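Local coordinates for protein cystalysin (Treponema denticola, PDB 1C7N) that belongs to the class I and II aminotransferase family and holds pyridoxal-5'-phosphate in a pocket of its alpha/beta fold, at residues 119-124 with 139-144; 354-359 with 366-371; 151-156 with 186-191. All blocks are in the same frame, centred on the assembly; numbering follows the deposited sequence.

Overall arrangement
The three contacts are successive along the chain. The centres of interactions 1 and 2 each lie about 14 Å from the centre of the chain, that of interaction 3 about 22 Å. Interaction 2, a hairpin in the small sheet, has only buried touching residues; it pairs backbones, gathers buried charges and reaches interaction 1 through Tyr-124 and Ile-359. Interaction 1, mostly buried with Glu-139 exposed, ties the loop after strand 115-118 to the stretch after edge strand 136-139 by a backbone bond and a threonine-glutamate bond. Interaction 3, the outermost, is apolar helix packing bordered by exposed Lys-188; it touches interaction 1 where Ile-119 meets Ile-151 and Cys-140 meets Leu-156.

Interaction 1 of 3, residues 119-124 with 139-144; sequences ITPVYY and ECELLE. With PLP (pyridoxal-5'-phosphate), chain I.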
loop_
_atom_site.group_PDB
_atom_site.type_symbol
_atom_site.label_atom_id
_atom_site.label_comp_id
_atom_site.label_asym_id
_atom_site.label_seq_id
_atom_site.Cartn_x
_atom_site.Cartn_y
_atom_site.Cartn_z
ATOM N N ILE A 119 -6.566 -8.575 24.593
ATOM C CA ILE A 119 -6.071 -9.540 25.561
ATOM C C ILE A 119 -4.546 -9.426 25.558
ATOM O O ILE A 119 -3.892 -9.684 24.545
ATOM C CB ILE A 119 -6.548 -10.961 25.183
ATOM C CG1 ILE A 119 -8.083 -10.995 25.232
ATOM C CG2 ILE A 119 -5.958 -11.989 26.125
ATOM C CD1 ILE A 119 -8.700 -12.317 24.843
ATOM N N THR A 120 -3.996 -9.023 26.702
ATOM C CA THR A 120 -2.564 -8.784 26.855
ATOM C C THR A 120 -1.809 -9.781 27.739
ATOM O O THR A 120 -2.410 -10.486 28.544
ATOM C CB THR A 120 -2.343 -7.385 27.437
ATOM O OG1 THR A 120 -2.917 -7.331 28.747
ATOM C CG2 THR A 120 -3.023 -6.329 26.564
ATOM N N PRO A 121 -0.470 -9.849 27.595
ATOM C CA PRO A 121 0.335 -9.058 26.654
ATOM C C PRO A 121 0.023 -9.474 25.224
ATOM O O PRO A 121 -0.531 -10.549 24.999
ATOM C CB PRO A 121 1.766 -9.390 27.066
ATOM C CG PRO A 121 1.643 -10.808 27.545
ATOM C CD PRO A 121 0.392 -10.733 28.394
ATOM N N VAL A 122 0.385 -8.641 24.253
ATOM C CA VAL A 122 0.078 -8.970 22.866
ATOM C C VAL A 122 0.788 -8.074 21.851
ATOM O O VAL A 122 1.280 -6.994 22.197
ATOM C CB VAL A 122 -1.455 -8.870 22.635
ATOM C CG1 VAL A 122 -1.893 -7.416 22.697
ATOM C CG2 VAL A 122 -1.846 -9.509 21.316
ATOM N N TYR A 123 0.836 -8.550 20.606
ATOM C CA TYR A 123 1.430 -7.841 19.466
ATOM C C TYR A 123 1.233 -6.334 19.686
ATOM O O TYR A 123 0.111 -5.840 19.634
ATOM C CB TYR A 123 0.714 -8.319 18.203
ATOM C CG TYR A 123 1.130 -7.676 16.906
ATOM C CD1 TYR A 123 2.424 -7.813 16.414
ATOM C CD2 TYR A 123 0.202 -6.978 16.138
ATOM C CE1 TYR A 123 2.782 -7.271 15.179
ATOM C CE2 TYR A 123 0.544 -6.435 14.910
ATOM C CZ TYR A 123 1.830 -6.584 14.432
ATOM O OH TYR A 123 2.149 -6.052 13.204
ATOM N N TYR A 124 2.327 -5.613 19.923
ATOM C CA TYR A 124 2.266 -4.182 20.235
ATOM C C TYR A 124 1.510 -3.211 19.318
ATOM O O TYR A 124 0.939 -2.239 19.804
ATOM C CB TYR A 124 3.680 -3.649 20.529
ATOM C CG TYR A 124 4.689 -3.785 19.412
ATOM C CD1 TYR A 124 4.829 -2.788 18.444
ATOM C CD2 TYR A 124 5.514 -4.909 19.330
ATOM C CE1 TYR A 124 5.769 -2.907 17.423
ATOM C CE2 TYR A 124 6.453 -5.037 18.315
ATOM C CZ TYR A 124 6.576 -4.034 17.367
ATOM O OH TYR A 124 7.521 -4.160 16.371
ATOM N N GLU A 139 -7.570 -3.303 28.712
ATOM C CA GLU A 139 -6.815 -4.537 28.865
ATOM C C GLU A 139 -7.468 -5.652 29.667
ATOM O O GLU A 139 -7.950 -5.443 30.781
ATOM C CB GLU A 139 -5.452 -4.227 29.482
ATOM C CG GLU A 139 -4.604 -3.286 28.658
ATOM C CD GLU A 139 -3.335 -2.887 29.373
ATOM O OE1 GLU A 139 -2.543 -3.782 29.725
ATOM O OE2 GLU A 139 -3.133 -1.678 29.588
ATOM N N CYS A 140 -7.465 -6.847 29.086
ATOM C CA CYS A 140 -8.003 -8.026 29.740
ATOM C C CYS A 140 -6.820 -8.992 29.798
ATOM O O CYS A 140 -6.722 -9.936 29.010
ATOM C CB CYS A 140 -9.146 -8.620 28.918
ATOM S SG CYS A 140 -10.084 -9.897 29.791
ATOM N N GLU A 141 -5.918 -8.727 30.737
ATOM C CA GLU A 141 -4.703 -9.504 30.923
ATOM C C GLU A 141 -4.886 -11.021 30.958
ATOM O O GLU A 141 -5.819 -11.546 31.572
ATOM C CB GLU A 141 -3.994 -9.044 32.198
ATOM C CG GLU A 141 -2.626 -9.680 32.419
ATOM C CD GLU A 141 -1.540 -9.067 31.552
ATOM O OE1 GLU A 141 -0.433 -9.644 31.501
ATOM O OE2 GLU A 141 -1.785 -8.008 30.934
ATOM N N LEU A 142 -3.979 -11.721 30.288
ATOM C CA LEU A 142 -4.001 -13.177 30.242
ATOM C C LEU A 142 -3.559 -13.733 31.590
ATOM O O LEU A 142 -2.737 -13.129 32.288
ATOM C CB LEU A 142 -3.049 -13.692 29.162
ATOM C CG LEU A 142 -3.459 -13.577 27.693
ATOM C CD1 LEU A 142 -2.241 -13.766 26.811
ATOM C CD2 LEU A 142 -4.529 -14.617 27.379
ATOM N N LEU A 143 -4.115 -14.879 31.958
ATOM C CA LEU A 143 -3.747 -15.530 33.207
ATOM C C LEU A 143 -2.606 -16.470 32.848
ATOM O O LEU A 143 -2.660 -17.155 31.825
ATOM C CB LEU A 143 -4.928 -16.320 33.765
ATOM C CG LEU A 143 -6.183 -15.510 34.107
ATOM C CD1 LEU A 143 -7.283 -16.452 34.573
ATOM C CD2 LEU A 143 -5.863 -14.486 35.183
ATOM N N GLU A 144 -1.567 -16.500 33.672
ATOM C CA GLU A 144 -0.430 -17.361 33.382
ATOM C C GLU A 144 -0.074 -18.279 34.540
ATOM O O GLU A 144 0.020 -17.840 35.686
ATOM C CB GLU A 144 0.787 -16.510 33.003
ATOM C CG GLU A 144 2.027 -17.325 32.651
ATOM C CD GLU A 144 3.004 -17.468 33.809
ATOM O OE1 GLU A 144 3.710 -18.498 33.868
ATOM O OE2 GLU A 144 3.082 -16.548 34.649
HETATM N N1 PLP I . -0.891 -9.018 13.296
HETATM C C2 PLP I . -0.032 -9.789 14.103
HETATM C C2A PLP I . -0.676 -10.387 15.340
HETATM C C3 PLP I . 1.326 -9.993 13.592
HETATM O O3 PLP I . 2.120 -10.634 14.453
HETATM C C4 PLP I . 1.686 -9.465 12.329
HETATM C C4A PLP I . 2.998 -9.727 11.740
HETATM C C5 PLP I . 0.659 -8.693 11.561
HETATM C C6 PLP I . -0.586 -8.470 12.075
HETATM C C5A PLP I . 0.963 -8.473 10.082
HETATM O O4P PLP I . 0.988 -7.229 9.504
HETATM P P PLP I . 1.225 -7.291 7.896
HETATM O O1P PLP I . 1.561 -5.904 7.587
HETATM O O2P PLP I . -0.076 -7.726 7.246
HETATM O O3P PLP I . 2.318 -8.213 7.569
#
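Thr-120 holds OG1 between its backbone N and carbonyl carbon (chi1 63°), and Glu-141 bends at chi2 (77°) to bring its carboxylate back over the threonine. Thr-120 OG1 donates to Glu-141 OE2 at 2.6 Å, approaching from above the carboxylate plane, while Glu-141 OE1 rests 3.4 Å from Pro-121 CD, beside the ring that follows a cis peptide bond. The backbone makes a second link: Leu-142 N donates to Thr-120 O at 2.7 Å, nearly in line with the carbonyl. Two CA-H...O contacts run beside it, from Ile-119 CA to Cys-140 O and from Glu-141 CA to Thr-120 O. Thr-120 N is buried here without a partner. On the apolar side the side chains of Ile-119 and Leu-142 cross at about a right angle, with Ile-119 CG2 pressed to 3.2 Å from Leu-142 CD2, a tight fit. Farther along the loop the Tyr-123 ring lies with one face against the pyridine ring of pyridoxal-5'-phosphate, PLP C2 lying above the ring centre and Tyr-123 CE2 3.4 Å from PLP N1. The contact thus joins the loop that carries Tyr-123 to the edge of the large sheet. Cys-140 continues the pairing to Ile-118 and packs on helix 153-160, Ile-119 reaches Phe-170 of strand 165-171, and Leu-142 lies against Tyr-149 of strand 148-150.

Interaction 2 of 3, residues 354-359 with 366-371; sequences FDEGYI and GFERIN
Asp-355 and Arg-369 form an antiparallel hydrogen-bonded pair, Asp-355 N donating to Arg-369 O at 3.0 Å and Arg-369 N to Asp-355 O at 3.1 Å; beyond them Gly-357 N gives a more bent bond to Phe-367 O. The side chains of the pair run side by side, and the carboxylate lies almost parallel to the guanidinium, 6° apart. Asp-355 OD2 sits over one guanidinium face, 3.1 Å from Arg-369 NH2, so the salt bridge rests on charge alone. The N-H groups turn elsewhere: NH2 to Ser-37 O and NH1 to Asn-175 OD1, a residue of the pyridoxal-5'-phosphate pocket. These strands, 355-356 and 367-371, make a beta hairpin in a three-stranded antiparallel sheet, with 355-356 outermost and 367-371 between it and 327-331. Glu-356 and Glu-368, the non-hydrogen-bonded pair, project from the opposite face toward helix 339-350. Both chains bend at chi2, near -70°, which brings the carboxylates together with planes 85° apart and Glu-356 OE2 2.5 Å from Glu-368 OE1; one of the two acids probably carries a proton. Phe-354 CD2 lies 3.6 Å from Glu-368 CB, and the edge of the same ring meets Ile-370 CG1. One water accepts from Gly-366 N and lies 3.1 Å from Phe-367 O.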
loop_
_atom_site.group_PDB
_atom_site.type_symbol
_atom_site.label_atom_id
_atom_site.label_comp_id
_atom_site.label_asym_id
_atom_site.label_seq_id
_atom_site.Cartn_x
_atom_site.Cartn_y
_atom_site.Cartn_z
ATOM N N PHE A 354 16.357 -10.362 20.400
ATOM C CA PHE A 354 15.001 -10.871 20.533
ATOM C C PHE A 354 14.064 -9.689 20.395
ATOM O O PHE A 354 14.482 -8.560 20.136
ATOM C CB PHE A 354 14.760 -11.451 21.936
ATOM C CG PHE A 354 15.610 -12.648 22.284
ATOM C CD1 PHE A 354 15.650 -13.764 21.458
ATOM C CD2 PHE A 354 16.289 -12.691 23.503
ATOM C CE1 PHE A 354 16.346 -14.913 21.838
ATOM C CE2 PHE A 354 16.988 -13.836 23.896
ATOM C CZ PHE A 354 17.016 -14.949 23.064
ATOM N N ASP A 355 12.779 -9.963 20.542
ATOM C CA ASP A 355 11.808 -8.898 20.569
ATOM C C ASP A 355 11.567 -8.929 22.074
ATOM O O ASP A 355 10.911 -9.837 22.589
ATOM C CB ASP A 355 10.563 -9.259 19.768
ATOM C CG ASP A 355 10.394 -8.368 18.547
ATOM O OD1 ASP A 355 11.422 -8.042 17.915
ATOM O OD2 ASP A 355 9.247 -7.993 18.218
ATOM N N GLU A 356 12.161 -7.972 22.783
ATOM C CA GLU A 356 12.055 -7.920 24.237
ATOM C C GLU A 356 10.614 -8.049 24.696
ATOM O O GLU A 356 9.729 -7.344 24.215
ATOM C CB GLU A 356 12.692 -6.633 24.774
ATOM C CG GLU A 356 14.163 -6.471 24.376
ATOM C CD GLU A 356 15.086 -7.498 25.021
ATOM O OE1 GLU A 356 16.064 -7.912 24.367
ATOM O OE2 GLU A 356 14.852 -7.886 26.182
ATOM N N GLY A 357 10.394 -8.963 25.638
ATOM C CA GLY A 357 9.059 -9.222 26.142
ATOM C C GLY A 357 8.228 -8.031 26.559
ATOM O O GLY A 357 7.029 -7.989 26.276
ATOM N N TYR A 358 8.850 -7.051 27.208
ATOM C CA TYR A 358 8.115 -5.886 27.695
ATOM C C TYR A 358 7.412 -5.035 26.642
ATOM O O TYR A 358 6.461 -4.317 26.963
ATOM C CB TYR A 358 9.035 -4.999 28.550
ATOM C CG TYR A 358 10.001 -4.120 27.783
ATOM C CD1 TYR A 358 9.657 -2.814 27.439
ATOM C CD2 TYR A 358 11.264 -4.584 27.418
ATOM C CE1 TYR A 358 10.547 -1.988 26.756
ATOM C CE2 TYR A 358 12.164 -3.770 26.731
ATOM C CZ TYR A 358 11.798 -2.470 26.406
ATOM O OH TYR A 358 12.680 -1.641 25.754
ATOM N N ILE A 359 7.852 -5.109 25.390
ATOM C CA ILE A 359 7.218 -4.299 24.356
ATOM C C ILE A 359 5.797 -4.763 24.050
ATOM O O ILE A 359 5.029 -4.042 23.410
ATOM C CB ILE A 359 8.042 -4.287 23.047
ATOM C CG1 ILE A 359 7.948 -5.642 22.340
ATOM C CG2 ILE A 359 9.487 -3.943 23.358
ATOM C CD1 ILE A 359 8.686 -5.686 21.009
ATOM N N GLY A 366 10.210 -9.581 31.655
ATOM C CA GLY A 366 10.909 -10.768 32.112
ATOM C C GLY A 366 10.968 -11.842 31.039
ATOM O O GLY A 366 11.719 -12.810 31.166
ATOM N N PHE A 367 10.180 -11.671 29.978
ATOM C CA PHE A 367 10.156 -12.640 28.880
ATOM C C PHE A 367 10.908 -12.126 27.654
ATOM O O PHE A 367 11.233 -10.941 27.556
ATOM C CB PHE A 367 8.713 -12.964 28.455
ATOM C CG PHE A 367 7.900 -13.685 29.499
ATOM C CD1 PHE A 367 7.309 -12.990 30.550
ATOM C CD2 PHE A 367 7.706 -15.065 29.413
ATOM C CE1 PHE A 367 6.532 -13.659 31.503
ATOM C CE2 PHE A 367 6.939 -15.742 30.353
ATOM C CZ PHE A 367 6.348 -15.037 31.403
ATOM N N GLU A 368 11.168 -13.040 26.720
ATOM C CA GLU A 368 11.849 -12.729 25.472
ATOM C C GLU A 368 11.170 -13.509 24.354
ATOM O O GLU A 368 10.887 -14.697 24.506
ATOM C CB GLU A 368 13.322 -13.145 25.533
ATOM C CG GLU A 368 14.164 -12.379 26.537
ATOM C CD GLU A 368 14.404 -10.934 26.140
ATOM O OE1 GLU A 368 15.087 -10.227 26.911
ATOM O OE2 GLU A 368 13.918 -10.504 25.066
ATOM N N ARG A 369 10.907 -12.849 23.231
ATOM C CA ARG A 369 10.277 -13.520 22.097
ATOM C C ARG A 369 11.354 -13.798 21.057
ATOM O O ARG A 369 11.996 -12.871 20.564
ATOM C CB ARG A 369 9.190 -12.635 21.477
ATOM C CG ARG A 369 8.282 -13.367 20.488
ATOM C CD ARG A 369 7.440 -12.400 19.666
ATOM N NE ARG A 369 8.208 -11.814 18.574
ATOM C CZ ARG A 369 7.696 -11.021 17.633
ATOM N NH1 ARG A 369 6.402 -10.707 17.643
ATOM N NH2 ARG A 369 8.479 -10.551 16.673
ATOM N N ILE A 370 11.546 -15.072 20.721
ATOM C CA ILE A 370 12.557 -15.454 19.743
ATOM C C ILE A 370 11.926 -15.865 18.415
ATOM O O ILE A 370 10.952 -16.620 18.390
ATOM C CB ILE A 370 13.436 -16.618 20.286
ATOM C CG1 ILE A 370 14.646 -16.822 19.369
ATOM C CG2 ILE A 370 12.614 -17.901 20.401
ATOM C CD1 ILE A 370 15.546 -17.964 19.781
ATOM N N ASN A 371 12.466 -15.346 17.314
ATOM C CA ASN A 371 11.961 -15.671 15.979
ATOM C C ASN A 371 12.605 -16.993 15.533
ATOM O O ASN A 371 13.793 -17.035 15.205
ATOM C CB ASN A 371 12.329 -14.551 14.996
ATOM C CG ASN A 371 11.819 -14.811 13.600
ATOM O OD1 ASN A 371 11.665 -15.961 13.194
ATOM N ND2 ASN A 371 11.564 -13.742 12.850
HETATM O O HOH W 1 11.312 -8.293 29.104
#

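Interaction 3 of 3, residues 151-156 with 186-191; sequences IDFQKL and LQKIKD. Unlike the reference sequence in segment 151-156: Gln-154 (reference Glu).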
loop_
_atom_site.group_PDB
_atom_site.type_symbol
_atom_site.label_atom_id
_atom_site.label_comp_id
_atom_site.label_asym_id
_atom_site.label_seq_id
_atom_site.Cartn_x
_atom_site.Cartn_y
_atom_site.Cartn_z
ATOM N N ILE A 151 -7.445 -17.375 29.100
ATOM C CA ILE A 151 -8.317 -16.201 29.137
ATOM C C ILE A 151 -8.990 -15.971 30.490
ATOM O O ILE A 151 -9.439 -16.915 31.135
ATOM C CB ILE A 151 -9.434 -16.329 28.077
ATOM C CG1 ILE A 151 -8.823 -16.528 26.687
ATOM C CG2 ILE A 151 -10.329 -15.105 28.109
ATOM C CD1 ILE A 151 -8.007 -15.366 26.198
ATOM N N ASP A 152 -9.051 -14.716 30.922
ATOM C CA ASP A 152 -9.719 -14.377 32.179
ATOM C C ASP A 152 -11.165 -14.081 31.785
ATOM O O ASP A 152 -11.527 -12.929 31.547
ATOM C CB ASP A 152 -9.103 -13.129 32.814
ATOM C CG ASP A 152 -9.696 -12.818 34.178
ATOM O OD1 ASP A 152 -10.844 -13.243 34.439
ATOM O OD2 ASP A 152 -9.023 -12.135 34.982
ATOM N N PHE A 153 -11.985 -15.122 31.708
ATOM C CA PHE A 153 -13.376 -14.958 31.295
ATOM C C PHE A 153 -14.244 -14.083 32.195
ATOM O O PHE A 153 -15.066 -13.312 31.697
ATOM C CB PHE A 153 -14.023 -16.330 31.103
ATOM C CG PHE A 153 -13.354 -17.164 30.047
ATOM C CD1 PHE A 153 -12.520 -18.222 30.397
ATOM C CD2 PHE A 153 -13.543 -16.879 28.696
ATOM C CE1 PHE A 153 -11.884 -18.986 29.418
ATOM C CE2 PHE A 153 -12.911 -17.636 27.709
ATOM C CZ PHE A 153 -12.079 -18.692 28.072
ATOM N N GLN A 154 -14.070 -14.188 33.507
ATOM C CA GLN A 154 -14.856 -13.374 34.425
ATOM C C GLN A 154 -14.620 -11.894 34.130
ATOM O O GLN A 154 -15.566 -11.115 34.002
ATOM C CB GLN A 154 -14.476 -13.668 35.877
ATOM C CG GLN A 154 -14.611 -15.125 36.284
ATOM C CD GLN A 154 -14.416 -15.324 37.777
ATOM O OE1 GLN A 154 -13.437 -14.845 38.355
ATOM N NE2 GLN A 154 -15.346 -16.035 38.408
ATOM N N LYS A 155 -13.351 -11.512 34.025
ATOM C CA LYS A 155 -12.998 -10.125 33.741
ATOM C C LYS A 155 -13.469 -9.719 32.348
ATOM O O LYS A 155 -13.964 -8.609 32.154
ATOM C CB LYS A 155 -11.483 -9.925 33.846
ATOM C CG LYS A 155 -11.032 -8.516 33.484
ATOM C CD LYS A 155 -9.516 -8.353 33.550
ATOM C CE LYS A 155 -8.999 -8.392 34.983
ATOM N NZ LYS A 155 -7.547 -8.047 35.047
ATOM N N LEU A 156 -13.318 -10.620 31.381
ATOM C CA LEU A 156 -13.732 -10.321 30.015
ATOM C C LEU A 156 -15.235 -10.069 29.927
ATOM O O LEU A 156 -15.671 -9.146 29.238
ATOM C CB LEU A 156 -13.339 -11.457 29.067
ATOM C CG LEU A 156 -13.726 -11.270 27.592
ATOM C CD1 LEU A 156 -13.099 -9.990 27.044
ATOM C CD2 LEU A 156 -13.270 -12.474 26.784
ATOM N N LEU A 186 -13.064 -20.506 22.624
ATOM C CA LEU A 186 -13.712 -19.664 21.624
ATOM C C LEU A 186 -15.225 -19.603 21.834
ATOM O O LEU A 186 -15.856 -18.591 21.527
ATOM C CB LEU A 186 -13.401 -20.167 20.207
ATOM C CG LEU A 186 -11.957 -19.976 19.725
ATOM C CD1 LEU A 186 -11.796 -20.533 18.312
ATOM C CD2 LEU A 186 -11.595 -18.492 19.766
ATOM N N GLN A 187 -15.803 -20.687 22.351
ATOM C CA GLN A 187 -17.240 -20.739 22.613
ATOM C C GLN A 187 -17.593 -19.767 23.729
ATOM O O GLN A 187 -18.552 -19.002 23.612
ATOM C CB GLN A 187 -17.665 -22.158 23.011
ATOM C CG GLN A 187 -17.635 -23.164 21.862
ATOM C CD GLN A 187 -18.767 -22.959 20.864
ATOM O OE1 GLN A 187 -18.649 -23.324 19.691
ATOM N NE2 GLN A 187 -19.875 -22.389 21.329
ATOM N N LYS A 188 -16.816 -19.795 24.811
ATOM C CA LYS A 188 -17.047 -18.907 25.947
ATOM C C LYS A 188 -16.950 -17.446 25.526
ATOM O O LYS A 188 -17.727 -16.604 25.976
ATOM C CB LYS A 188 -16.030 -19.165 27.060
ATOM C CG LYS A 188 -16.353 -20.323 27.989
ATOM C CD LYS A 188 -15.449 -20.257 29.218
ATOM C CE LYS A 188 -15.800 -21.311 30.252
ATOM N NZ LYS A 188 -14.993 -21.134 31.502
ATOM N N ILE A 189 -15.981 -17.145 24.668
ATOM C CA ILE A 189 -15.805 -15.780 24.197
ATOM C C ILE A 189 -16.969 -15.414 23.281
ATOM O O ILE A 189 -17.483 -14.298 23.343
ATOM C CB ILE A 189 -14.476 -15.614 23.433
ATOM C CG1 ILE A 189 -13.311 -16.008 24.345
ATOM C CG2 ILE A 189 -14.324 -14.160 22.961
ATOM C CD1 ILE A 189 -11.958 -15.972 23.668
ATOM N N LYS A 190 -17.385 -16.358 22.440
ATOM C CA LYS A 190 -18.498 -16.123 21.526
ATOM C C LYS A 190 -19.758 -15.747 22.295
ATOM O O LYS A 190 -20.472 -14.823 21.912
ATOM C CB LYS A 190 -18.780 -17.369 20.680
ATOM C CG LYS A 190 -20.097 -17.295 19.908
ATOM C CD LYS A 190 -20.401 -18.596 19.185
ATOM C CE LYS A 190 -20.562 -19.760 20.157
ATOM N NZ LYS A 190 -21.793 -19.676 21.000
ATOM N N ASP A 191 -20.031 -16.470 23.378
ATOM C CA ASP A 191 -21.212 -16.190 24.187
ATOM C C ASP A 191 -21.149 -14.793 24.789
ATOM O O ASP A 191 -22.140 -14.059 24.772
ATOM C CB ASP A 191 -21.373 -17.230 25.301
ATOM C CG ASP A 191 -21.778 -18.593 24.772
ATOM O OD1 ASP A 191 -22.333 -18.666 23.649
ATOM O OD2 ASP A 191 -21.554 -19.593 25.482
#
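The Phe-153 ring is sandwiched between two aliphatic groups: Lys-188 CD stands over the centre of one face, and Ile-151 CB, from its own segment, lies toward the rim of the opposite face. Ile-189 CG1 comes in at the edge, in the ring plane, 3.8 Å from Phe-153 CE2. This is helix-to-helix packing in the large domain of the aminotransferase fold, between the first turn of helix 153-160 and the middle of helix 183-195. The lysine makes a CH-pi contact, with CD 3.6 Å from the ring centroid and only 4° off the normal. Its chain, extended beyond CG, crosses the phenylalanine at about a right angle and so brings CD over the ring centre, then runs on toward Phe-153 CD1, 4.0 Å from Lys-188 NZ. At the near end of the chain Lys-188 CB lies 3.5 Å from Phe-153 CE2. No hydrogen bond links the two segments. Away from the ring, Ile-189 adds contacts with Leu-156 and Ile-151. With chi1 at -58°, Ile-189 CG1 is anti to the carbonyl carbon and extends toward the other helix, where it also meets Leu-156 CD2 at 4.3 Å, while its CD1 approaches Ile-151 CG1. The same isoleucine rests on Leu-168 and Phe-170, so helix 183-195 packs on strand 165-171 of the large sheet. Ile-151 in turn reaches Ile-119 and Trp-181. Asp-152 is the N-cap of helix 153-160, its OD1 accepting from Lys-155 N at 3.1 Å, the donor lying 58° out of the carboxylate plane.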